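Local coordinates for angiotensin-converting enzyme (Anopheles gambiae, PDB 6S1Y), which probably acts as a zinc-dependent peptidase of the angiotensin-converting enzyme family, in this model holding a gamma-linked glutamate dipeptide at its active site, at residues A[80-85]-A[373-378]; A[223-228]-A[242-247]; A[400-403]-A[409-412]. One frame throughout, in Å; residues are numbered along the deposited sequence.

The three contacts lie apart in the mostly helical chain and touch nowhere. Contacts 1 and 2 fall on opposite sides of the chain's centre, their own centres about 47 Å apart, and contact 2 is nested within the long loop that contact 1 closes. Contact 3 follows both along the sequence; its centre is about 31 Å from that of contact 2 and about 45 Å from that of contact 1. The link to the active site runs through the chain: residues 373-378 of contact 1 join helix 349-368, which carries the zinc ligands His357 and His361, to helix 381-395, which carries the third, Glu385. Contact 3 begins on helix 398-403, the next helix along.

Contact 1: residues A[80-85]-A[373-378]; sequences NATLKR and VEFRGG
Phe375 points the far end of its ring at helix 81-90, between Thr82 and Arg85, which stand one turn apart. Its CZ comes 4.0 Å from Thr82 O, and this carbonyl oxygen meets the ring at its edge. On the Thr82 side the methyl CG2 closes to 4.1 Å of Phe375 CE2, the two side chains crossing at about a right angle. Arg85 supplies aliphatic carbons: CG is 4.0 Å from Phe375 CE1, while CB and CD lie close to CZ. This meeting is slanted, and the guanidinium plane is turned 41° from the ring. The fold gives the contact its place, since residues 373-378 lie in the loop between the two helices that carry the zinc ligands, and helix 81-90 is the third of the N-terminal helices that, as in other members of the family, probably form a lid over the substrate channel. With CG anti to the backbone N (chi1 -162°) and an extended chain from there to NE, Arg85 carries its charged group away from the ring, and its NH2 donates a hydrogen bond to Ser550 O. Phe375 is bonded through its backbone to the same residue, Ser550.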
ATOM      1  N   ASN A  80       7.351 -21.838 -27.823  1.00100.60           N
ATOM      2  CA  ASN A  80       6.380 -21.683 -26.740  1.00 93.81           C
ATOM      3  C   ASN A  80       6.701 -20.387 -26.001  1.00 89.65           C
ATOM      4  O   ASN A  80       7.750 -20.283 -25.354  1.00 88.63           O
ATOM      5  CB  ASN A  80       6.406 -22.887 -25.790  1.00 86.52           C
ATOM      6  CG  ASN A  80       5.067 -23.115 -25.087  1.00 83.03           C
ATOM      7  OD1 ASN A  80       4.392 -22.167 -24.692  1.00 82.89           O
ATOM      8  ND2 ASN A  80       4.683 -24.381 -24.922  1.00 78.52           N
ATOM      9  N   ALA A  81       5.834 -19.376 -26.130  1.00 88.18           N
ATOM     10  CA  ALA A  81       6.081 -18.100 -25.464  1.00 83.59           C
ATOM     11  C   ALA A  81       6.057 -18.261 -23.950  1.00 79.52           C
ATOM     12  O   ALA A  81       6.879 -17.669 -23.241  1.00 77.62           O
ATOM     13  CB  ALA A  81       5.049 -17.067 -25.910  1.00 78.39           C
ATOM     14  N   THR A  82       5.119 -19.065 -23.438  1.00 77.46           N
ATOM     15  CA  THR A  82       5.082 -19.367 -22.012  1.00 76.12           C
ATOM     16  C   THR A  82       6.435 -19.861 -21.513  1.00 77.56           C
ATOM     17  O   THR A  82       6.833 -19.564 -20.377  1.00 74.04           O
ATOM     18  CB  THR A  82       4.000 -20.412 -21.733  1.00 75.83           C
ATOM     19  OG1 THR A  82       2.769 -20.010 -22.349  1.00 74.44           O
ATOM     20  CG2 THR A  82       3.779 -20.588 -20.232  1.00 73.13           C
ATOM     21  N   LEU A  83       7.160 -20.610 -22.351  1.00 78.90           N
ATOM     22  CA  LEU A  83       8.432 -21.178 -21.928  1.00 78.35           C
ATOM     23  C   LEU A  83       9.526 -20.119 -21.878  1.00 78.62           C
ATOM     24  O   LEU A  83      10.310 -20.075 -20.925  1.00 76.58           O
ATOM     25  CB  LEU A  83       8.854 -22.310 -22.863  1.00 82.36           C
ATOM     26  CG  LEU A  83       9.959 -23.189 -22.271  1.00 83.69           C
ATOM     27  CD1 LEU A  83       9.342 -24.162 -21.275  1.00 86.70           C
ATOM     28  CD2 LEU A  83      10.744 -23.928 -23.335  1.00 92.58           C
ATOM     29  N   LYS A  84       9.612 -19.279 -22.918  1.00 79.10           N
ATOM     30  CA  LYS A  84      10.545 -18.162 -22.881  1.00 80.37           C
ATOM     31  C   LYS A  84      10.356 -17.346 -21.612  1.00 74.72           C
ATOM     32  O   LYS A  84      11.321 -16.842 -21.028  1.00 73.02           O
ATOM     33  CB  LYS A  84      10.352 -17.259 -24.102  1.00 87.47           C
ATOM     34  CG  LYS A  84      10.717 -17.866 -25.445  1.00 98.77           C
ATOM     35  CD  LYS A  84      10.716 -16.787 -26.532  1.00106.59           C
ATOM     36  CE  LYS A  84      10.533 -17.372 -27.925  1.00112.90           C
ATOM     37  NZ  LYS A  84      10.857 -16.399 -29.012  1.00115.03           N
ATOM     38  N   ARG A  85       9.104 -17.202 -21.175  1.00 73.50           N
ATOM     39  CA  ARG A  85       8.798 -16.348 -20.034  1.00 72.25           C
ATOM     40  C   ARG A  85       9.214 -17.004 -18.728  1.00 70.19           C
ATOM     41  O   ARG A  85       9.645 -16.321 -17.794  1.00 70.00           O
ATOM     42  CB  ARG A  85       7.306 -16.032 -20.029  1.00 70.33           C
ATOM     43  CG  ARG A  85       6.904 -14.846 -19.193  1.00 69.77           C
ATOM     44  CD  ARG A  85       5.396 -14.607 -19.300  1.00 65.00           C
ATOM     45  NE  ARG A  85       4.926 -13.691 -18.273  1.00 63.88           N
ATOM     46  CZ  ARG A  85       5.052 -12.369 -18.327  1.00 64.02           C
ATOM     47  NH1 ARG A  85       5.637 -11.803 -19.367  1.00 63.10           N
ATOM     48  NH2 ARG A  85       4.597 -11.620 -17.330  1.00 63.62           N
ATOM     49  N   VAL A 373       6.569 -21.569  -9.635  1.00 58.86           N
ATOM     50  CA  VAL A 373       6.929 -20.617  -8.588  1.00 59.36           C
ATOM     51  C   VAL A 373       7.160 -19.221  -9.163  1.00 59.64           C
ATOM     52  O   VAL A 373       6.736 -18.225  -8.574  1.00 58.75           O
ATOM     53  CB  VAL A 373       8.165 -21.113  -7.811  1.00 61.59           C
ATOM     54  CG1 VAL A 373       9.369 -21.330  -8.753  1.00 63.52           C
ATOM     55  CG2 VAL A 373       8.502 -20.131  -6.702  1.00 58.36           C
ATOM     56  N   GLU A 374       7.827 -19.121 -10.315  1.00 60.49           N
ATOM     57  CA  GLU A 374       8.154 -17.815 -10.871  1.00 61.32           C
ATOM     58  C   GLU A 374       6.954 -17.107 -11.500  1.00 61.29           C
ATOM     59  O   GLU A 374       7.095 -15.959 -11.934  1.00 60.58           O
ATOM     60  CB  GLU A 374       9.287 -17.952 -11.898  1.00 65.44           C
ATOM     61  CG  GLU A 374       8.907 -18.627 -13.210  1.00 68.21           C
ATOM     62  CD  GLU A 374       8.930 -20.152 -13.143  1.00 68.03           C
ATOM     63  OE1 GLU A 374       9.263 -20.785 -14.167  1.00 70.25           O
ATOM     64  OE2 GLU A 374       8.605 -20.716 -12.080  1.00 67.45           O
ATOM     65  N   PHE A 375       5.792 -17.754 -11.581  1.00 59.53           N
ATOM     66  CA  PHE A 375       4.559 -17.081 -11.964  1.00 57.14           C
ATOM     67  C   PHE A 375       3.660 -16.804 -10.764  1.00 57.59           C
ATOM     68  O   PHE A 375       2.574 -16.232 -10.934  1.00 55.60           O
ATOM     69  CB  PHE A 375       3.774 -17.905 -12.990  1.00 57.19           C
ATOM     70  CG  PHE A 375       4.376 -17.918 -14.372  1.00 57.08           C
ATOM     71  CD1 PHE A 375       5.433 -17.088 -14.712  1.00 60.32           C
ATOM     72  CD2 PHE A 375       3.866 -18.764 -15.342  1.00 58.57           C
ATOM     73  CE1 PHE A 375       5.968 -17.106 -16.003  1.00 63.21           C
ATOM     74  CE2 PHE A 375       4.406 -18.795 -16.628  1.00 58.36           C
ATOM     75  CZ  PHE A 375       5.445 -17.967 -16.957  1.00 61.30           C
ATOM     76  N   ARG A 376       4.081 -17.195  -9.563  1.00 55.30           N
ATOM     77  CA  ARG A 376       3.277 -16.977  -8.363  1.00 56.86           C
ATOM     78  C   ARG A 376       3.537 -15.568  -7.824  1.00 55.02           C
ATOM     79  O   ARG A 376       4.180 -15.358  -6.794  1.00 52.52           O
ATOM     80  CB  ARG A 376       3.570 -18.065  -7.332  1.00 55.91           C
ATOM     81  CG  ARG A 376       3.044 -19.426  -7.755  1.00 56.58           C
ATOM     82  CD  ARG A 376       3.452 -20.543  -6.825  1.00 55.41           C
ATOM     83  NE  ARG A 376       2.700 -20.559  -5.584  1.00 53.97           N
ATOM     84  CZ  ARG A 376       2.708 -21.571  -4.721  1.00 56.79           C
ATOM     85  NH1 ARG A 376       3.429 -22.652  -4.993  1.00 55.94           N
ATOM     86  NH2 ARG A 376       1.995 -21.504  -3.587  1.00 54.94           N
ATOM     87  N   GLY A 377       3.027 -14.593  -8.582  1.00 54.82           N
ATOM     88  CA  GLY A 377       3.018 -13.193  -8.203  1.00 52.21           C
ATOM     89  C   GLY A 377       1.920 -12.464  -8.954  1.00 53.24           C
ATOM     90  O   GLY A 377       1.212 -13.040  -9.784  1.00 50.64           O
ATOM     91  N   GLY A 378       1.792 -11.165  -8.666  1.00 53.00           N
ATOM     92  CA  GLY A 378       0.835 -10.343  -9.386  1.00 51.85           C
ATOM     93  C   GLY A 378       1.217 -10.143 -10.845  1.00 49.37           C
ATOM     94  O   GLY A 378       2.365 -10.299 -11.240  1.00 51.44           O
TER

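Contact 2: residues A[223-228]-A[242-247]; sequences AYVRYK and GPIPMH
Ile244 lays its CG1-CD1 branch against the root of Arg226, with CG1 3.8 Å and CD1 3.9 Å from Arg226 CB. Ile244 CD1 also reaches toward the helix backbone and just touches Val225 CG1 at 4.5 Å. Ile244 gets there with CG1 anti to its carbonyl carbon (chi1 -61°). Beyond this apolar patch the arginine chain turns at chi3, 66°, and brings its head round to Gly242. Arg226 NH1 donates a hydrogen bond to Gly242 O, 2.8 Å long and somewhat bent, with an N-H...O angle of 148°. The oxygen lies almost in the guanidinium plane, whereas the donor stands well above the plane of the carbonyl. At the other nitrogen, Arg226 NH2 bonds to the carbonyl oxygens of Gly595 and His593. The buried guanidinium thus meets three main-chain oxygens, one nearby in sequence and two far along the chain, whose partial negative charges would be expected to offset its positive charge. Ile244 in turn is bonded through its backbone to Gly468 and Glu470. The arrangement is that of a long helix, 203-233, packing beside a short parallel two-stranded sheet, 244-245 with 469-470, within the mainly helical angiotensin-converting enzyme fold.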
ATOM      1  N   ALA A 223      -8.272  22.156  -0.576  1.00 33.85           N
ATOM      2  CA  ALA A 223      -8.685  23.509  -0.198  1.00 33.87           C
ATOM      3  C   ALA A 223      -9.844  23.483   0.790  1.00 32.15           C
ATOM      4  O   ALA A 223      -9.914  24.308   1.701  1.00 32.18           O
ATOM      5  CB  ALA A 223      -9.063  24.296  -1.444  1.00 33.95           C
ATOM      6  N   TYR A 224     -10.774  22.546   0.625  1.00 34.30           N
ATOM      7  CA  TYR A 224     -11.889  22.456   1.566  1.00 33.93           C
ATOM      8  C   TYR A 224     -11.412  21.994   2.936  1.00 31.55           C
ATOM      9  O   TYR A 224     -11.764  22.585   3.960  1.00 33.46           O
ATOM     10  CB  TYR A 224     -12.960  21.519   1.018  1.00 35.31           C
ATOM     11  CG  TYR A 224     -14.223  21.525   1.862  1.00 33.83           C
ATOM     12  CD1 TYR A 224     -15.175  22.509   1.685  1.00 33.31           C
ATOM     13  CD2 TYR A 224     -14.424  20.585   2.867  1.00 34.85           C
ATOM     14  CE1 TYR A 224     -16.313  22.557   2.463  1.00 37.17           C
ATOM     15  CE2 TYR A 224     -15.589  20.602   3.651  1.00 36.05           C
ATOM     16  CZ  TYR A 224     -16.525  21.592   3.446  1.00 37.38           C
ATOM     17  OH  TYR A 224     -17.658  21.641   4.203  1.00 37.10           O
ATOM     18  N   VAL A 225     -10.579  20.958   2.978  1.00 31.29           N
ATOM     19  CA  VAL A 225     -10.061  20.470   4.258  1.00 31.30           C
ATOM     20  C   VAL A 225      -9.329  21.586   4.986  1.00 32.16           C
ATOM     21  O   VAL A 225      -9.541  21.815   6.184  1.00 35.70           O
ATOM     22  CB  VAL A 225      -9.147  19.247   4.039  1.00 30.90           C
ATOM     23  CG1 VAL A 225      -8.456  18.821   5.331  1.00 32.62           C
ATOM     24  CG2 VAL A 225      -9.955  18.089   3.473  1.00 32.67           C
ATOM     25  N   ARG A 226      -8.456  22.303   4.284  1.00 31.97           N
ATOM     26  CA  ARG A 226      -7.723  23.392   4.916  1.00 31.75           C
ATOM     27  C   ARG A 226      -8.670  24.451   5.467  1.00 33.90           C
ATOM     28  O   ARG A 226      -8.475  24.952   6.580  1.00 34.70           O
ATOM     29  CB  ARG A 226      -6.741  23.997   3.920  1.00 32.63           C
ATOM     30  CG  ARG A 226      -6.031  25.283   4.380  1.00 34.17           C
ATOM     31  CD  ARG A 226      -4.954  25.723   3.393  1.00 35.29           C
ATOM     32  NE  ARG A 226      -5.492  26.129   2.103  1.00 34.15           N
ATOM     33  CZ  ARG A 226      -4.735  26.440   1.045  1.00 33.50           C
ATOM     34  NH1 ARG A 226      -3.426  26.387   1.147  1.00 31.93           N
ATOM     35  NH2 ARG A 226      -5.299  26.799  -0.109  1.00 34.30           N
ATOM     36  N   TYR A 227      -9.710  24.800   4.710  1.00 33.19           N
ATOM     37  CA  TYR A 227     -10.675  25.771   5.203  1.00 34.15           C
ATOM     38  C   TYR A 227     -11.326  25.294   6.499  1.00 35.35           C
ATOM     39  O   TYR A 227     -11.457  26.066   7.459  1.00 35.62           O
ATOM     40  CB  TYR A 227     -11.716  26.040   4.119  1.00 34.12           C
ATOM     41  CG  TYR A 227     -12.875  26.871   4.595  1.00 36.02           C
ATOM     42  CD1 TYR A 227     -14.003  26.280   5.177  1.00 36.35           C
ATOM     43  CD2 TYR A 227     -12.856  28.237   4.450  1.00 36.91           C
ATOM     44  CE1 TYR A 227     -15.063  27.054   5.622  1.00 37.08           C
ATOM     45  CE2 TYR A 227     -13.899  29.016   4.870  1.00 37.65           C
ATOM     46  CZ  TYR A 227     -14.990  28.433   5.456  1.00 38.81           C
ATOM     47  OH  TYR A 227     -15.987  29.249   5.869  1.00 39.92           O
ATOM     48  N   LYS A 228     -11.747  24.014   6.553  1.00 35.66           N
ATOM     49  CA  LYS A 228     -12.430  23.508   7.749  1.00 35.37           C
ATOM     50  C   LYS A 228     -11.468  23.371   8.925  1.00 35.64           C
ATOM     51  O   LYS A 228     -11.836  23.649  10.069  1.00 39.65           O
ATOM     52  CB  LYS A 228     -13.098  22.161   7.468  1.00 37.11           C
ATOM     53  CG  LYS A 228     -14.175  22.196   6.421  1.00 37.25           C
ATOM     54  CD  LYS A 228     -15.415  23.006   6.856  1.00 39.45           C
ATOM     55  CE  LYS A 228     -16.535  22.097   7.350  1.00 43.35           C
ATOM     56  NZ  LYS A 228     -17.699  22.902   7.772  1.00 53.26           N
ATOM     57  N   GLY A 242      -0.981  28.657   2.979  1.00 35.86           N
ATOM     58  CA  GLY A 242       0.167  27.789   2.955  1.00 36.05           C
ATOM     59  C   GLY A 242      -0.226  26.328   3.014  1.00 35.01           C
ATOM     60  O   GLY A 242      -1.399  25.972   3.091  1.00 34.57           O
ATOM     61  N   PRO A 243       0.769  25.454   2.989  1.00 35.72           N
ATOM     62  CA  PRO A 243       0.491  24.018   3.109  1.00 34.77           C
ATOM     63  C   PRO A 243      -0.130  23.695   4.459  1.00 34.70           C
ATOM     64  O   PRO A 243       0.047  24.430   5.436  1.00 34.56           O
ATOM     65  CB  PRO A 243       1.875  23.366   2.960  1.00 35.44           C
ATOM     66  CG  PRO A 243       2.753  24.414   2.354  1.00 36.23           C
ATOM     67  CD  PRO A 243       2.207  25.745   2.851  1.00 35.72           C
ATOM     68  N   ILE A 244      -0.862  22.583   4.514  1.00 34.37           N
ATOM     69  CA  ILE A 244      -1.545  22.172   5.747  1.00 33.45           C
ATOM     70  C   ILE A 244      -0.516  21.572   6.704  1.00 33.87           C
ATOM     71  O   ILE A 244       0.230  20.671   6.296  1.00 34.08           O
ATOM     72  CB  ILE A 244      -2.642  21.156   5.448  1.00 36.33           C
ATOM     73  CG1 ILE A 244      -3.692  21.737   4.519  1.00 34.67           C
ATOM     74  CG2 ILE A 244      -3.269  20.670   6.738  1.00 33.90           C
ATOM     75  CD1 ILE A 244      -4.619  20.679   3.963  1.00 34.13           C
ATOM     76  N   PRO A 245      -0.458  22.026   7.970  1.00 36.23           N
ATOM     77  CA  PRO A 245       0.335  21.298   8.985  1.00 35.73           C
ATOM     78  C   PRO A 245      -0.077  19.839   9.046  1.00 34.64           C
ATOM     79  O   PRO A 245      -1.208  19.548   9.424  1.00 37.24           O
ATOM     80  CB  PRO A 245       0.006  22.021  10.301  1.00 35.05           C
ATOM     81  CG  PRO A 245      -0.511  23.390   9.877  1.00 35.66           C
ATOM     82  CD  PRO A 245      -1.156  23.202   8.531  1.00 35.76           C
ATOM     83  N   MET A 246       0.810  18.912   8.698  1.00 34.65           N
ATOM     84  CA  MET A 246       0.398  17.540   8.468  1.00 35.86           C
ATOM     85  C   MET A 246      -0.026  16.813   9.740  1.00 36.21           C
ATOM     86  O   MET A 246      -0.728  15.808   9.634  1.00 37.65           O
ATOM     87  CB  MET A 246       1.529  16.772   7.766  1.00 35.36           C
ATOM     88  CG  MET A 246       2.744  16.579   8.599  1.00 38.23           C
ATOM     89  SD  MET A 246       4.154  16.071   7.606  1.00 39.00           S
ATOM     90  CE  MET A 246       3.642  14.385   7.181  1.00 37.09           C
ATOM     91  N   HIS A 247       0.361  17.282  10.929  1.00 36.10           N
ATOM     92  CA  HIS A 247       0.027  16.561  12.152  1.00 35.76           C
ATOM     93  C   HIS A 247      -1.439  16.683  12.516  1.00 36.24           C
ATOM     94  O   HIS A 247      -1.884  16.048  13.474  1.00 37.66           O
ATOM     95  CB  HIS A 247       0.883  17.039  13.333  1.00 36.13           C
ATOM     96  CG  HIS A 247       0.717  18.486  13.684  1.00 37.11           C
ATOM     97  ND1 HIS A 247       0.652  19.480  12.738  1.00 35.49           N
ATOM     98  CD2 HIS A 247       0.628  19.110  14.886  1.00 37.83           C
ATOM     99  CE1 HIS A 247       0.525  20.655  13.339  1.00 36.73           C
ATOM    100  NE2 HIS A 247       0.511  20.459  14.643  1.00 37.00           N
TER

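Contact 3: residues A[400-403]-A[409-412]; sequences HLKK and DYEE
Asp409 OD1, the oxygen turned toward Lys402, is held from its own side of the contact by Tyr410 N in a hydrogen bond of 2.8 Å. That bond is bent, 139° at the hydrogen, and the N-H arrives on the anti side of the carboxylate, somewhat out of its plane. It probably restrains the rotation of the carboxylate, with OD1 facing the lysine chain. From helix 398-403, Lys402 CD is 3.9 Å from Asp409 OD1, and Lys402 NZ stands 4.1 Å from the same oxygen. The opposite charges would be expected to attract weakly at that distance, which falls short of a salt bridge. Lys402 bends at chi3 (-88°), which turns its end along the loop, and CE comes within 4.1 Å of Tyr410 CE1. Methylene chain and ring cross at about a right angle, with the carbon meeting the ring at a slant. Tyr410 also rests on Lys271 and on Val416 of the following helix. Lys402 and Asp409 are exposed, so the polar part of the contact sits at the protein surface. It is a local, lightly held closure of a helix-loop-helix connection, in which the loop leaving helix 398-403 doubles back past it before helix 414-429 begins.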
ATOM      1  N   HIS A 400     -24.055  -1.782   1.455  1.00 51.60           N
ATOM      2  CA  HIS A 400     -23.484  -2.973   2.076  1.00 52.02           C
ATOM      3  C   HIS A 400     -23.492  -2.875   3.595  1.00 51.96           C
ATOM      4  O   HIS A 400     -23.841  -3.842   4.292  1.00 53.63           O
ATOM      5  CB  HIS A 400     -22.061  -3.192   1.569  1.00 51.40           C
ATOM      6  CG  HIS A 400     -21.460  -4.491   2.006  1.00 52.13           C
ATOM      7  ND1 HIS A 400     -21.603  -5.655   1.281  1.00 54.34           N
ATOM      8  CD2 HIS A 400     -20.737  -4.815   3.105  1.00 50.16           C
ATOM      9  CE1 HIS A 400     -20.985  -6.642   1.911  1.00 53.21           C
ATOM     10  NE2 HIS A 400     -20.456  -6.159   3.022  1.00 53.21           N
ATOM     11  N   LEU A 401     -23.104  -1.723   4.136  1.00 50.20           N
ATOM     12  CA  LEU A 401     -23.056  -1.581   5.586  1.00 50.79           C
ATOM     13  C   LEU A 401     -24.434  -1.747   6.202  1.00 51.02           C
ATOM     14  O   LEU A 401     -24.550  -2.152   7.361  1.00 49.91           O
ATOM     15  CB  LEU A 401     -22.474  -0.220   5.951  1.00 50.52           C
ATOM     16  CG  LEU A 401     -21.061   0.019   5.406  1.00 50.09           C
ATOM     17  CD1 LEU A 401     -20.694   1.493   5.462  1.00 48.05           C
ATOM     18  CD2 LEU A 401     -20.058  -0.859   6.183  1.00 48.67           C
ATOM     19  N   LYS A 402     -25.488  -1.408   5.456  1.00 52.95           N
ATOM     20  CA  LYS A 402     -26.845  -1.655   5.944  1.00 53.00           C
ATOM     21  C   LYS A 402     -27.157  -3.150   5.919  1.00 50.96           C
ATOM     22  O   LYS A 402     -27.626  -3.707   6.916  1.00 53.92           O
ATOM     23  CB  LYS A 402     -27.855  -0.850   5.120  1.00 54.53           C
ATOM     24  CG  LYS A 402     -28.014   0.596   5.598  1.00 57.79           C
ATOM     25  CD  LYS A 402     -29.282   1.263   5.060  1.00 62.63           C
ATOM     26  CE  LYS A 402     -29.048   1.932   3.715  1.00 66.96           C
ATOM     27  NZ  LYS A 402     -30.292   1.966   2.881  1.00 77.89           N
ATOM     28  N   LYS A 403     -26.838  -3.826   4.813  1.00 50.43           N
ATOM     29  CA  LYS A 403     -27.001  -5.276   4.734  1.00 52.49           C
ATOM     30  C   LYS A 403     -26.446  -5.973   5.977  1.00 54.14           C
ATOM     31  O   LYS A 403     -27.155  -6.715   6.662  1.00 53.34           O
ATOM     32  CB  LYS A 403     -26.300  -5.824   3.487  1.00 53.46           C
ATOM     33  CG  LYS A 403     -27.091  -5.733   2.200  1.00 54.87           C
ATOM     34  CD  LYS A 403     -26.270  -6.264   1.017  1.00 56.86           C
ATOM     35  CE  LYS A 403     -26.838  -5.761  -0.319  1.00 60.54           C
ATOM     36  NZ  LYS A 403     -25.834  -5.782  -1.426  1.00 60.12           N
ATOM     37  N   ASP A 409     -30.640   2.429   9.659  1.00 64.64           N
ATOM     38  CA  ASP A 409     -31.340   3.057   8.553  1.00 65.20           C
ATOM     39  C   ASP A 409     -31.474   4.558   8.806  1.00 62.79           C
ATOM     40  O   ASP A 409     -31.406   5.038   9.939  1.00 61.13           O
ATOM     41  CB  ASP A 409     -32.713   2.425   8.338  1.00 68.29           C
ATOM     42  CG  ASP A 409     -33.120   2.420   6.869  1.00 73.13           C
ATOM     43  OD1 ASP A 409     -32.526   3.191   6.081  1.00 71.54           O
ATOM     44  OD2 ASP A 409     -34.025   1.642   6.495  1.00 79.83           O
ATOM     45  N   TYR A 410     -31.653   5.300   7.722  1.00 61.50           N
ATOM     46  CA  TYR A 410     -31.692   6.752   7.797  1.00 61.85           C
ATOM     47  C   TYR A 410     -32.335   7.266   6.519  1.00 62.44           C
ATOM     48  O   TYR A 410     -32.327   6.591   5.485  1.00 63.43           O
ATOM     49  CB  TYR A 410     -30.279   7.330   7.955  1.00 61.22           C
ATOM     50  CG  TYR A 410     -29.419   6.948   6.777  1.00 60.39           C
ATOM     51  CD1 TYR A 410     -28.686   5.765   6.782  1.00 61.51           C
ATOM     52  CD2 TYR A 410     -29.392   7.733   5.634  1.00 58.29           C
ATOM     53  CE1 TYR A 410     -27.923   5.385   5.686  1.00 60.15           C
ATOM     54  CE2 TYR A 410     -28.628   7.366   4.533  1.00 61.60           C
ATOM     55  CZ  TYR A 410     -27.892   6.190   4.566  1.00 62.08           C
ATOM     56  OH  TYR A 410     -27.139   5.834   3.464  1.00 63.39           O
ATOM     57  N   GLU A 411     -32.867   8.479   6.595  1.00 59.35           N
ATOM     58  CA  GLU A 411     -33.379   9.139   5.407  1.00 59.52           C
ATOM     59  C   GLU A 411     -32.214   9.603   4.533  1.00 62.95           C
ATOM     60  O   GLU A 411     -31.343  10.360   4.987  1.00 59.98           O
ATOM     61  CB  GLU A 411     -34.254  10.321   5.806  1.00 61.60           C
ATOM     62  CG  GLU A 411     -35.007  10.953   4.627  1.00 65.12           C
ATOM     63  CD  GLU A 411     -35.925   9.967   3.906  1.00 64.89           C
ATOM     64  OE1 GLU A 411     -36.483   9.058   4.577  1.00 64.25           O
ATOM     65  OE2 GLU A 411     -36.076  10.111   2.670  1.00 62.56           O
ATOM     66  N   GLU A 412     -32.197   9.163   3.277  1.00 60.31           N
ATOM     67  CA  GLU A 412     -31.147   9.571   2.363  1.00 59.91           C
ATOM     68  C   GLU A 412     -31.546  10.859   1.654  1.00 57.44           C
ATOM     69  O   GLU A 412     -32.690  11.000   1.195  1.00 57.01           O
ATOM     70  CB  GLU A 412     -30.829   8.493   1.330  1.00 63.22           C
ATOM     71  CG  GLU A 412     -29.444   8.683   0.697  1.00 66.13           C
ATOM     72  CD  GLU A 412     -29.224   7.829  -0.546  1.00 79.67           C
ATOM     73  OE1 GLU A 412     -28.053   7.478  -0.828  1.00 78.65           O
ATOM     74  OE2 GLU A 412     -30.220   7.514  -1.245  1.00 82.34           O
TER